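Local coordinates for protein collagen adhesin (Staphylococcus aureus, PDB 2F68) that binds collagen as a staphylococcal surface adhesin, probably by wrapping two beta-sandwich domains around the triple helix in a 'collagen hug', at residues 33-39 and 106-112; 69-75 and 298-304; 55-59 and 85-90. All blocks are in the same frame, centred on the assembly; numbering follows the deposited sequence.

Interaction 1. Residues 33-39 and 106-112; sequences TTVKMTF and GFAEFEV
F39 lays its ring flat over G106 on the neighbouring strand, with G106 CA 3.9 Å from the centroid of the F39 ring. A chi1 of 63° sets CG of F39 between its own backbone N and carbonyl carbon, and the ring can rest on the backbone there because G106 carries no side chain. F110 (chi1 55°) turns the same way and takes V35 CB over its face, while V35 CG2 meets V112 CG2 at 3.7 Å. Between these pairs, M37 bends its chain to set CE 4.0 Å from A108 CB. The face bearing T34, K36, E109 and E111 is more polar. T34 CG2 rests on E109 CG at 3.7 Å. K36 CE passes 3.9 Å from F107 CD1. A water donates to E111 OE1 at 2.7 Å and also bonds T34 OG1. The other carboxylate oxygen of E111 takes the backbone NH of N299, so both are engaged, one by a water and one by a backbone NH. Eight backbone hydrogen bonds hold the strands in register; V35 N to F110 O is among the shortest, at 2.7 Å. Further out, V22, I52, I92 and I130 pack against the apolar face. This is a regular antiparallel strand pair of an Ig-like beta sandwich, with an aromatic ring laid over a cross-strand glycine, a pairing known from antiparallel sheets.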
ATOM      1  N   THR A  33       4.883  -8.864  -3.421  1.00 25.37           N
ATOM      2  CA  THR A  33       5.242 -10.283  -3.361  1.00 23.74           C
ATOM      3  C   THR A  33       4.981 -10.868  -1.968  1.00 23.11           C
ATOM      4  O   THR A  33       5.055 -10.157  -0.962  1.00 23.26           O
ATOM      5  CB  THR A  33       6.706 -10.542  -3.822  1.00 24.00           C
ATOM      6  OG1 THR A  33       6.987 -11.946  -3.777  1.00 25.39           O
ATOM      7  CG2 THR A  33       7.716  -9.789  -2.955  1.00 24.44           C
ATOM      8  N   THR A  34       4.674 -12.162  -1.923  1.00 22.58           N
ATOM      9  CA  THR A  34       4.260 -12.823  -0.684  1.00 22.77           C
ATOM     10  C   THR A  34       5.395 -13.637  -0.057  1.00 21.91           C
ATOM     11  O   THR A  34       6.032 -14.451  -0.728  1.00 22.57           O
ATOM     12  CB  THR A  34       3.030 -13.735  -0.915  1.00 23.22           C
ATOM     13  OG1 THR A  34       2.124 -13.104  -1.831  1.00 24.56           O
ATOM     14  CG2 THR A  34       2.307 -14.008   0.394  1.00 24.03           C
ATOM     15  N   VAL A  35       5.630 -13.405   1.234  1.00 21.07           N
ATOM     16  CA  VAL A  35       6.663 -14.111   1.994  1.00 21.15           C
ATOM     17  C   VAL A  35       6.014 -15.127   2.937  1.00 20.63           C
ATOM     18  O   VAL A  35       5.079 -14.794   3.670  1.00 21.75           O
ATOM     19  CB  VAL A  35       7.543 -13.129   2.817  1.00 21.16           C
ATOM     20  CG1 VAL A  35       8.699 -13.863   3.492  1.00 21.76           C
ATOM     21  CG2 VAL A  35       8.076 -12.011   1.934  1.00 20.22           C
ATOM     22  N   LYS A  36       6.514 -16.361   2.910  1.00 21.24           N
ATOM     23  CA  LYS A  36       6.013 -17.422   3.781  1.00 21.40           C
ATOM     24  C   LYS A  36       7.129 -18.005   4.646  1.00 21.30           C
ATOM     25  O   LYS A  36       8.176 -18.410   4.138  1.00 19.56           O
ATOM     26  CB  LYS A  36       5.333 -18.522   2.960  1.00 21.09           C
ATOM     27  CG  LYS A  36       4.477 -19.478   3.781  1.00 22.92           C
ATOM     28  CD  LYS A  36       3.802 -20.516   2.899  1.00 23.63           C
ATOM     29  CE  LYS A  36       2.935 -21.456   3.720  1.00 30.91           C
ATOM     30  NZ  LYS A  36       2.261 -22.476   2.871  1.00 30.59           N
ATOM     31  N   MET A  37       6.888 -18.041   5.956  1.00 20.46           N
ATOM     32  CA  MET A  37       7.842 -18.574   6.924  1.00 20.88           C
ATOM     33  C   MET A  37       7.191 -19.708   7.715  1.00 20.44           C
ATOM     34  O   MET A  37       6.145 -19.511   8.334  1.00 19.62           O
ATOM     35  CB  MET A  37       8.317 -17.460   7.865  1.00 19.88           C
ATOM     36  CG  MET A  37       9.452 -17.839   8.822  1.00 19.92           C
ATOM     37  SD  MET A  37       8.958 -18.844  10.243  1.00 21.44           S
ATOM     38  CE  MET A  37       7.670 -17.833  10.977  1.00 15.04           C
ATOM     39  N   THR A  38       7.815 -20.884   7.696  1.00 21.28           N
ATOM     40  CA  THR A  38       7.302 -22.046   8.427  1.00 22.11           C
ATOM     41  C   THR A  38       8.221 -22.440   9.584  1.00 21.44           C
ATOM     42  O   THR A  38       9.432 -22.209   9.533  1.00 20.53           O
ATOM     43  CB  THR A  38       7.088 -23.269   7.503  1.00 23.55           C
ATOM     44  OG1 THR A  38       8.337 -23.661   6.923  1.00 28.12           O
ATOM     45  CG2 THR A  38       6.090 -22.950   6.395  1.00 23.66           C
ATOM     46  N   PHE A  39       7.636 -23.039  10.621  1.00 20.43           N
ATOM     47  CA  PHE A  39       8.379 -23.438  11.818  1.00 20.49           C
ATOM     48  C   PHE A  39       7.808 -24.694  12.480  1.00 20.00           C
ATOM     49  O   PHE A  39       6.622 -24.997  12.335  1.00 19.21           O
ATOM     50  CB  PHE A  39       8.428 -22.284  12.834  1.00 18.98           C
ATOM     51  CG  PHE A  39       7.075 -21.862  13.354  1.00 22.16           C
ATOM     52  CD1 PHE A  39       6.527 -22.467  14.483  1.00 26.06           C
ATOM     53  CD2 PHE A  39       6.355 -20.852  12.722  1.00 24.16           C
ATOM     54  CE1 PHE A  39       5.278 -22.082  14.966  1.00 22.11           C
ATOM     55  CE2 PHE A  39       5.106 -20.458  13.198  1.00 21.55           C
ATOM     56  CZ  PHE A  39       4.568 -21.074  14.324  1.00 22.52           C
ATOM     57  N   GLY A 106       3.760 -24.576  12.507  1.00 21.12           N
ATOM     58  CA  GLY A 106       2.984 -23.451  11.986  1.00 19.89           C
ATOM     59  C   GLY A 106       3.638 -22.675  10.859  1.00 19.78           C
ATOM     60  O   GLY A 106       4.740 -23.010  10.417  1.00 16.67           O
ATOM     61  N   PHE A 107       2.948 -21.633  10.396  1.00 20.32           N
ATOM     62  CA  PHE A 107       3.442 -20.785   9.309  1.00 21.33           C
ATOM     63  C   PHE A 107       3.015 -19.320   9.446  1.00 21.56           C
ATOM     64  O   PHE A 107       2.107 -18.995  10.216  1.00 21.42           O
ATOM     65  CB  PHE A 107       3.022 -21.349   7.940  1.00 21.48           C
ATOM     66  CG  PHE A 107       1.552 -21.202   7.636  1.00 21.55           C
ATOM     67  CD1 PHE A 107       1.083 -20.117   6.901  1.00 24.48           C
ATOM     68  CD2 PHE A 107       0.638 -22.159   8.071  1.00 25.35           C
ATOM     69  CE1 PHE A 107      -0.272 -19.977   6.613  1.00 26.15           C
ATOM     70  CE2 PHE A 107      -0.721 -22.029   7.788  1.00 27.26           C
ATOM     71  CZ  PHE A 107      -1.176 -20.936   7.058  1.00 26.98           C
ATOM     72  N   ALA A 108       3.681 -18.450   8.689  1.00 20.83           N
ATOM     73  CA  ALA A 108       3.360 -17.026   8.647  1.00 21.29           C
ATOM     74  C   ALA A 108       3.458 -16.501   7.217  1.00 21.14           C
ATOM     75  O   ALA A 108       4.555 -16.369   6.665  1.00 20.66           O
ATOM     76  CB  ALA A 108       4.281 -16.245   9.570  1.00 22.45           C
ATOM     77  N   GLU A 109       2.304 -16.210   6.623  1.00 20.94           N
ATOM     78  CA  GLU A 109       2.231 -15.734   5.245  1.00 21.12           C
ATOM     79  C   GLU A 109       1.791 -14.272   5.201  1.00 21.86           C
ATOM     80  O   GLU A 109       0.737 -13.918   5.734  1.00 22.39           O
ATOM     81  CB  GLU A 109       1.277 -16.615   4.430  1.00 20.55           C
ATOM     82  CG  GLU A 109       1.511 -16.572   2.926  1.00 22.72           C
ATOM     83  CD  GLU A 109       0.619 -17.535   2.157  1.00 28.50           C
ATOM     84  OE1 GLU A 109      -0.588 -17.624   2.471  1.00 30.18           O
ATOM     85  OE2 GLU A 109       1.126 -18.197   1.227  1.00 30.65           O
ATOM     86  N   PHE A 110       2.608 -13.430   4.571  1.00 22.40           N
ATOM     87  CA  PHE A 110       2.344 -11.991   4.484  1.00 21.12           C
ATOM     88  C   PHE A 110       2.919 -11.372   3.209  1.00 22.75           C
ATOM     89  O   PHE A 110       3.868 -11.901   2.626  1.00 22.48           O
ATOM     90  CB  PHE A 110       2.875 -11.258   5.728  1.00 21.63           C
ATOM     91  CG  PHE A 110       4.334 -11.509   6.013  1.00 19.68           C
ATOM     92  CD1 PHE A 110       5.317 -10.693   5.460  1.00 21.80           C
ATOM     93  CD2 PHE A 110       4.724 -12.554   6.848  1.00 20.56           C
ATOM     94  CE1 PHE A 110       6.666 -10.921   5.724  1.00 20.63           C
ATOM     95  CE2 PHE A 110       6.070 -12.789   7.118  1.00 19.99           C
ATOM     96  CZ  PHE A 110       7.042 -11.970   6.555  1.00 19.30           C
ATOM     97  N   GLU A 111       2.340 -10.249   2.789  1.00 23.20           N
ATOM     98  CA  GLU A 111       2.763  -9.555   1.571  1.00 23.35           C
ATOM     99  C   GLU A 111       3.703  -8.388   1.866  1.00 21.73           C
ATOM    100  O   GLU A 111       3.529  -7.675   2.858  1.00 21.07           O
ATOM    101  CB  GLU A 111       1.547  -9.059   0.783  1.00 23.33           C
ATOM    102  CG  GLU A 111       0.679 -10.168   0.194  1.00 25.94           C
ATOM    103  CD  GLU A 111      -0.520  -9.644  -0.581  1.00 26.64           C
ATOM    104  OE1 GLU A 111      -1.017 -10.374  -1.464  1.00 32.21           O
ATOM    105  OE2 GLU A 111      -0.971  -8.509  -0.312  1.00 29.75           O
ATOM    106  N   VAL A 112       4.698  -8.207   0.999  1.00 21.87           N
ATOM    107  CA  VAL A 112       5.663  -7.107   1.116  1.00 21.26           C
ATOM    108  C   VAL A 112       5.798  -6.337  -0.202  1.00 22.45           C
ATOM    109  O   VAL A 112       5.411  -6.836  -1.263  1.00 22.26           O
ATOM    110  CB  VAL A 112       7.067  -7.595   1.589  1.00 21.06           C
ATOM    111  CG1 VAL A 112       6.998  -8.213   2.982  1.00 19.05           C
ATOM    112  CG2 VAL A 112       7.682  -8.572   0.590  1.00 19.46           C
TER
HETATM  113  O   HOH W   1      -0.914 -13.039  -0.832  1.00 30.85           O

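Interaction 2. Residues 69-75 and 298-304; sequences KTVPLTV and INANAGI
K69 comes first, reaching across to A300 and I298 with the aliphatic part of its chain. A bend at chi2 (-77°) turns it obliquely over the start of the partner segment, toward I298, bringing K69 CG to 3.8 Å from A300 CB and K69 CE to 3.6 Å from I298 O. V71 follows with its two methyl branches divided between A300 and A302, two residues apart: CG2 sits 3.8 Å from A300 CB, and CG1 lies just as near the methyl of A302. The small alanines let this branched side chain settle close against the partner's backbone. L73 spans the next step, its CD1 meeting G303 O at 3.4 Å as well as the methyl of A302, while L73 CB abuts I304 CG2 at 3.7 Å. At T74 the backbone does the work. A water donates to T74 O (2.8 Å) and accepts from I304 N (2.9 Å), bridging two main chains that make no direct hydrogen bond anywhere along this contact. V75 finishes the row, its CG2 3.6 Å from I304 CG2, the two side chains crossing at about a right angle. The strands run nearly parallel, 23° apart, and are joined by side-chain packing and this water. Each has its backbone partner in a different strand, 69-75 in 78-86 and 300-304 in 104-116. I304 also packs on V80, F39 and V104, and the C-terminal strand 300-307 is built into the sheet of strand 104-116, consistent with the latch of the collagen-hug model.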
ATOM      1  N   LYS A  69       0.416  -5.516   9.280  1.00 25.87           N
ATOM      2  CA  LYS A  69      -0.664  -6.447   9.611  1.00 25.84           C
ATOM      3  C   LYS A  69      -0.417  -7.161  10.939  1.00 25.78           C
ATOM      4  O   LYS A  69       0.729  -7.415  11.316  1.00 23.24           O
ATOM      5  CB  LYS A  69      -0.856  -7.479   8.492  1.00 25.54           C
ATOM      6  CG  LYS A  69      -1.659  -6.986   7.289  1.00 29.84           C
ATOM      7  CD  LYS A  69      -3.156  -6.959   7.575  1.00 32.99           C
ATOM      8  CE  LYS A  69      -3.940  -6.460   6.371  1.00 31.81           C
ATOM      9  NZ  LYS A  69      -5.404  -6.427   6.638  1.00 34.07           N
ATOM     10  N   THR A  70      -1.505  -7.478  11.638  1.00 25.32           N
ATOM     11  CA  THR A  70      -1.444  -8.228  12.891  1.00 26.87           C
ATOM     12  C   THR A  70      -2.381  -9.435  12.822  1.00 27.66           C
ATOM     13  O   THR A  70      -3.606  -9.290  12.885  1.00 26.14           O
ATOM     14  CB  THR A  70      -1.788  -7.337  14.110  1.00 27.63           C
ATOM     15  OG1 THR A  70      -1.034  -6.120  14.050  1.00 28.06           O
ATOM     16  CG2 THR A  70      -1.472  -8.058  15.416  1.00 27.46           C
ATOM     17  N   VAL A  71      -1.794 -10.623  12.683  1.00 27.45           N
ATOM     18  CA  VAL A  71      -2.557 -11.864  12.535  1.00 28.88           C
ATOM     19  C   VAL A  71      -2.303 -12.805  13.719  1.00 28.93           C
ATOM     20  O   VAL A  71      -1.157 -13.164  13.988  1.00 27.93           O
ATOM     21  CB  VAL A  71      -2.230 -12.588  11.198  1.00 29.06           C
ATOM     22  CG1 VAL A  71      -3.145 -13.791  10.990  1.00 29.82           C
ATOM     23  CG2 VAL A  71      -2.350 -11.631  10.019  1.00 33.11           C
ATOM     24  N   PRO A  72      -3.376 -13.201  14.433  1.00 30.09           N
ATOM     25  CA  PRO A  72      -3.232 -14.093  15.585  1.00 29.40           C
ATOM     26  C   PRO A  72      -2.977 -15.553  15.202  1.00 28.97           C
ATOM     27  O   PRO A  72      -3.449 -16.017  14.160  1.00 26.99           O
ATOM     28  CB  PRO A  72      -4.580 -13.960  16.298  1.00 29.09           C
ATOM     29  CG  PRO A  72      -5.543 -13.619  15.220  1.00 31.14           C
ATOM     30  CD  PRO A  72      -4.781 -12.813  14.205  1.00 29.58           C
ATOM     31  N   LEU A  73      -2.225 -16.254  16.047  1.00 29.66           N
ATOM     32  CA  LEU A  73      -1.974 -17.684  15.889  1.00 30.53           C
ATOM     33  C   LEU A  73      -2.886 -18.446  16.845  1.00 31.08           C
ATOM     34  O   LEU A  73      -2.744 -18.339  18.064  1.00 29.30           O
ATOM     35  CB  LEU A  73      -0.500 -18.012  16.177  1.00 30.07           C
ATOM     36  CG  LEU A  73       0.629 -17.761  15.160  1.00 32.17           C
ATOM     37  CD1 LEU A  73       0.500 -18.673  13.941  1.00 31.99           C
ATOM     38  CD2 LEU A  73       0.748 -16.303  14.734  1.00 33.14           C
ATOM     39  N   THR A  74      -3.827 -19.209  16.289  1.00 33.12           N
ATOM     40  CA  THR A  74      -4.874 -19.848  17.092  1.00 35.77           C
ATOM     41  C   THR A  74      -4.903 -21.373  16.991  1.00 36.86           C
ATOM     42  O   THR A  74      -4.753 -21.940  15.905  1.00 36.63           O
ATOM     43  CB  THR A  74      -6.279 -19.299  16.743  1.00 36.49           C
ATOM     44  OG1 THR A  74      -6.481 -19.350  15.325  1.00 38.99           O
ATOM     45  CG2 THR A  74      -6.438 -17.862  17.226  1.00 36.01           C
ATOM     46  N   VAL A  75      -5.092 -22.021  18.140  1.00 38.69           N
ATOM     47  CA  VAL A  75      -5.309 -23.466  18.217  1.00 41.14           C
ATOM     48  C   VAL A  75      -6.602 -23.734  18.989  1.00 42.33           C
ATOM     49  O   VAL A  75      -6.701 -23.411  20.178  1.00 41.40           O
ATOM     50  CB  VAL A  75      -4.122 -24.209  18.895  1.00 41.82           C
ATOM     51  CG1 VAL A  75      -4.427 -25.698  19.045  1.00 42.66           C
ATOM     52  CG2 VAL A  75      -2.838 -24.018  18.103  1.00 42.41           C
ATOM     53  N   ILE A 298      -4.384  -5.967   1.181  1.00 28.66           N
ATOM     54  CA  ILE A 298      -3.236  -6.773   1.599  1.00 29.65           C
ATOM     55  C   ILE A 298      -3.669  -8.080   2.263  1.00 29.07           C
ATOM     56  O   ILE A 298      -4.514  -8.084   3.162  1.00 29.52           O
ATOM     57  CB  ILE A 298      -2.282  -5.973   2.536  1.00 29.53           C
ATOM     58  CG1 ILE A 298      -1.778  -4.689   1.852  1.00 30.60           C
ATOM     59  CG2 ILE A 298      -1.119  -6.845   3.024  1.00 30.70           C
ATOM     60  CD1 ILE A 298      -1.120  -4.887   0.479  1.00 32.88           C
ATOM     61  N   ASN A 299      -3.080  -9.182   1.803  1.00 29.67           N
ATOM     62  CA  ASN A 299      -3.355 -10.508   2.345  1.00 30.69           C
ATOM     63  C   ASN A 299      -2.297 -10.939   3.357  1.00 29.39           C
ATOM     64  O   ASN A 299      -1.097 -10.904   3.068  1.00 28.54           O
ATOM     65  CB  ASN A 299      -3.450 -11.542   1.216  1.00 31.37           C
ATOM     66  CG  ASN A 299      -4.517 -11.196   0.189  1.00 36.64           C
ATOM     67  OD1 ASN A 299      -5.631 -10.800   0.535  1.00 39.29           O
ATOM     68  ND2 ASN A 299      -4.178 -11.354  -1.085  1.00 36.99           N
ATOM     69  N   ALA A 300      -2.752 -11.339   4.543  1.00 29.36           N
ATOM     70  CA  ALA A 300      -1.867 -11.822   5.599  1.00 28.59           C
ATOM     71  C   ALA A 300      -2.547 -12.908   6.428  1.00 29.04           C
ATOM     72  O   ALA A 300      -3.608 -12.681   7.016  1.00 28.03           O
ATOM     73  CB  ALA A 300      -1.409 -10.671   6.485  1.00 27.98           C
ATOM     74  N   ASN A 301      -1.929 -14.086   6.462  1.00 27.17           N
ATOM     75  CA  ASN A 301      -2.472 -15.239   7.181  1.00 28.01           C
ATOM     76  C   ASN A 301      -1.417 -15.965   8.011  1.00 27.66           C
ATOM     77  O   ASN A 301      -0.242 -16.006   7.639  1.00 27.43           O
ATOM     78  CB  ASN A 301      -3.127 -16.222   6.204  1.00 28.75           C
ATOM     79  CG  ASN A 301      -4.341 -15.635   5.502  1.00 35.79           C
ATOM     80  OD1 ASN A 301      -5.228 -15.060   6.137  1.00 44.21           O
ATOM     81  ND2 ASN A 301      -4.393 -15.791   4.185  1.00 40.85           N
ATOM     82  N   ALA A 302      -1.847 -16.537   9.133  1.00 26.87           N
ATOM     83  CA  ALA A 302      -0.962 -17.299  10.011  1.00 25.91           C
ATOM     84  C   ALA A 302      -1.697 -18.468  10.661  1.00 26.69           C
ATOM     85  O   ALA A 302      -2.779 -18.297  11.228  1.00 26.37           O
ATOM     86  CB  ALA A 302      -0.350 -16.390  11.070  1.00 25.78           C
ATOM     87  N   GLY A 303      -1.099 -19.654  10.568  1.00 26.13           N
ATOM     88  CA  GLY A 303      -1.677 -20.868  11.141  1.00 25.12           C
ATOM     89  C   GLY A 303      -0.715 -21.597  12.059  1.00 25.38           C
ATOM     90  O   GLY A 303       0.502 -21.432  11.951  1.00 24.36           O
ATOM     91  N   ILE A 304      -1.269 -22.406  12.961  1.00 24.97           N
ATOM     92  CA  ILE A 304      -0.480 -23.157  13.942  1.00 24.72           C
ATOM     93  C   ILE A 304      -1.214 -24.421  14.407  1.00 25.52           C
ATOM     94  O   ILE A 304      -2.411 -24.384  14.708  1.00 25.19           O
ATOM     95  CB  ILE A 304      -0.051 -22.258  15.151  1.00 25.07           C
ATOM     96  CG1 ILE A 304       0.846 -23.028  16.132  1.00 24.78           C
ATOM     97  CG2 ILE A 304      -1.271 -21.629  15.840  1.00 25.65           C
ATOM     98  CD1 ILE A 304       1.679 -22.140  17.045  1.00 23.94           C
TER
HETATM   99  O   HOH W   2      -4.122 -22.243  13.232  1.00 30.61           O

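Interaction 3. Residues 55-59 and 85-90; sequences AWPTS and ITPDGA
With chi1 at 49° and chi2 at 70°, W56 swings its indole out to the turn at 86-89. Its edge meets two carbonyls lying near the ring plane: NE1 gives a weak but nearly straight hydrogen bond to P87 O (3.5 Å, 166°), and CZ2 approaches T86 O at 3.4 Å. G89 CA lies above one face of the ring, offset toward the rim, and the far corner of the indole touches A90, CH2 to CB 3.9 Å. Backbone adds to the grip through a water that accepts from W56 N (2.8 Å) and donates to D88 O (2.7 Å). Alongside, T58 brings CG2 to 3.4 Å from D88 OD1. The turn is itself tightly tied: G89 O receives both the backbone NH and the hydroxyl of T86, the latter at 2.6 Å, while G89 N returns a bond to T86 O. Beyond the indole, I64 and I130 give it further packing. The arrangement is a two-residue beta hairpin with a type I turn, linking strands 78-86 and 89-94 and braced by a loop tryptophan of the Ig-like first domain.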
ATOM      1  N   ALA A  55      13.755 -10.880   8.634  1.00 19.15           N
ATOM      2  CA  ALA A  55      14.490  -9.659   8.303  1.00 20.37           C
ATOM      3  C   ALA A  55      14.706  -9.475   6.801  1.00 19.66           C
ATOM      4  O   ALA A  55      14.798 -10.449   6.051  1.00 18.79           O
ATOM      5  CB  ALA A  55      15.825  -9.631   9.041  1.00 20.49           C
ATOM      6  N   TRP A  56      14.790  -8.213   6.383  1.00 20.18           N
ATOM      7  CA  TRP A  56      15.005  -7.841   4.983  1.00 20.10           C
ATOM      8  C   TRP A  56      15.692  -6.472   4.881  1.00 20.97           C
ATOM      9  O   TRP A  56      15.636  -5.688   5.831  1.00 21.13           O
ATOM     10  CB  TRP A  56      13.676  -7.835   4.214  1.00 19.73           C
ATOM     11  CG  TRP A  56      12.565  -7.087   4.897  1.00 18.35           C
ATOM     12  CD1 TRP A  56      12.470  -5.736   5.075  1.00 17.92           C
ATOM     13  CD2 TRP A  56      11.382  -7.651   5.477  1.00 19.58           C
ATOM     14  NE1 TRP A  56      11.307  -5.424   5.737  1.00 20.48           N
ATOM     15  CE2 TRP A  56      10.620  -6.580   5.995  1.00 19.43           C
ATOM     16  CE3 TRP A  56      10.894  -8.957   5.613  1.00 20.84           C
ATOM     17  CZ2 TRP A  56       9.393  -6.774   6.639  1.00 19.80           C
ATOM     18  CZ3 TRP A  56       9.674  -9.150   6.255  1.00 19.46           C
ATOM     19  CH2 TRP A  56       8.938  -8.063   6.759  1.00 19.79           C
ATOM     20  N   PRO A  57      16.349  -6.183   3.734  1.00 21.17           N
ATOM     21  CA  PRO A  57      16.988  -4.876   3.544  1.00 20.65           C
ATOM     22  C   PRO A  57      15.991  -3.715   3.584  1.00 21.21           C
ATOM     23  O   PRO A  57      14.950  -3.763   2.923  1.00 18.45           O
ATOM     24  CB  PRO A  57      17.626  -4.991   2.153  1.00 20.96           C
ATOM     25  CG  PRO A  57      16.895  -6.098   1.478  1.00 20.85           C
ATOM     26  CD  PRO A  57      16.552  -7.059   2.565  1.00 21.37           C
ATOM     27  N   THR A  58      16.321  -2.692   4.368  1.00 20.42           N
ATOM     28  CA  THR A  58      15.463  -1.516   4.532  1.00 22.91           C
ATOM     29  C   THR A  58      16.050  -0.281   3.846  1.00 23.19           C
ATOM     30  O   THR A  58      15.354   0.718   3.648  1.00 22.97           O
ATOM     31  CB  THR A  58      15.208  -1.200   6.025  1.00 22.78           C
ATOM     32  OG1 THR A  58      16.458  -1.082   6.715  1.00 24.57           O
ATOM     33  CG2 THR A  58      14.374  -2.297   6.676  1.00 24.67           C
ATOM     34  N   SER A  59      17.332  -0.360   3.491  1.00 23.01           N
ATOM     35  CA  SER A  59      18.038   0.741   2.833  1.00 22.60           C
ATOM     36  C   SER A  59      19.181   0.233   1.955  1.00 21.95           C
ATOM     37  O   SER A  59      19.661  -0.890   2.130  1.00 20.42           O
ATOM     38  CB  SER A  59      18.570   1.735   3.872  1.00 23.26           C
ATOM     39  OG  SER A  59      19.377   1.083   4.837  1.00 22.65           O
ATOM     40  N   ILE A  85       3.578  -7.766  11.528  1.00 23.22           N
ATOM     41  CA  ILE A  85       4.353  -7.364  10.356  1.00 22.65           C
ATOM     42  C   ILE A  85       4.471  -5.840  10.305  1.00 22.69           C
ATOM     43  O   ILE A  85       3.468  -5.127  10.375  1.00 20.87           O
ATOM     44  CB  ILE A  85       3.745  -7.911   9.028  1.00 21.82           C
ATOM     45  CG1 ILE A  85       3.581  -9.435   9.074  1.00 22.18           C
ATOM     46  CG2 ILE A  85       4.609  -7.529   7.831  1.00 22.92           C
ATOM     47  CD1 ILE A  85       2.193  -9.909   9.478  1.00 24.35           C
ATOM     48  N   THR A  86       5.708  -5.357  10.203  1.00 21.46           N
ATOM     49  CA  THR A  86       5.999  -3.927  10.102  1.00 21.19           C
ATOM     50  C   THR A  86       6.865  -3.650   8.864  1.00 21.65           C
ATOM     51  O   THR A  86       7.515  -4.567   8.354  1.00 20.25           O
ATOM     52  CB  THR A  86       6.709  -3.394  11.375  1.00 22.34           C
ATOM     53  OG1 THR A  86       7.840  -4.218  11.685  1.00 22.44           O
ATOM     54  CG2 THR A  86       5.754  -3.373  12.564  1.00 23.06           C
ATOM     55  N   PRO A  87       6.870  -2.391   8.370  1.00 21.12           N
ATOM     56  CA  PRO A  87       7.662  -2.000   7.192  1.00 21.60           C
ATOM     57  C   PRO A  87       9.156  -2.338   7.255  1.00 21.17           C
ATOM     58  O   PRO A  87       9.830  -2.321   6.222  1.00 21.75           O
ATOM     59  CB  PRO A  87       7.477  -0.481   7.137  1.00 22.62           C
ATOM     60  CG  PRO A  87       6.172  -0.245   7.785  1.00 20.34           C
ATOM     61  CD  PRO A  87       6.090  -1.252   8.890  1.00 21.84           C
ATOM     62  N   ASP A  88       9.663  -2.643   8.449  1.00 20.91           N
ATOM     63  CA  ASP A  88      11.085  -2.929   8.635  1.00 20.78           C
ATOM     64  C   ASP A  88      11.380  -4.336   9.162  1.00 20.42           C
ATOM     65  O   ASP A  88      12.539  -4.759   9.189  1.00 20.63           O
ATOM     66  CB  ASP A  88      11.729  -1.873   9.544  1.00 22.00           C
ATOM     67  CG  ASP A  88      11.738  -0.483   8.922  1.00 22.40           C
ATOM     68  OD1 ASP A  88      11.717  -0.371   7.676  1.00 22.73           O
ATOM     69  OD2 ASP A  88      11.773   0.506   9.686  1.00 26.88           O
ATOM     70  N   GLY A  89      10.339  -5.060   9.571  1.00 19.13           N
ATOM     71  CA  GLY A  89      10.501  -6.420  10.085  1.00 20.94           C
ATOM     72  C   GLY A  89       9.209  -7.140  10.420  1.00 21.58           C
ATOM     73  O   GLY A  89       8.156  -6.518  10.565  1.00 20.77           O
ATOM     74  N   ALA A  90       9.296  -8.464  10.541  1.00 20.34           N
ATOM     75  CA  ALA A  90       8.161  -9.295  10.934  1.00 21.05           C
ATOM     76  C   ALA A  90       8.532 -10.159  12.135  1.00 21.06           C
ATOM     77  O   ALA A  90       9.574 -10.820  12.135  1.00 21.69           O
ATOM     78  CB  ALA A  90       7.703 -10.160   9.768  1.00 19.83           C
TER
HETATM   79  O   HOH W   3      14.720  -6.202   8.364  1.00 22.43           O

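In the fold
Strand 104-116 ties the set together. In interaction 1 it pairs with 31-40, and on its other side it bonds the C-terminal strand of interaction 2, probably through E109 N to N301 O (2.7 Å) and F107 N to G303 O (2.9 Å); the two centres are about 9 Å apart. Interaction 3 lies about 13 Å from interaction 1 and meets it through F110, whose CE1 is 3.5 Å from W56 CZ3 and whose CZ is 3.7 Å from A90 CB. A probable backbone bond from I85 N to K69 O links interactions 3 and 2. Without collagen in the model, interaction 2 is consistent with the latched, closed state of the hug.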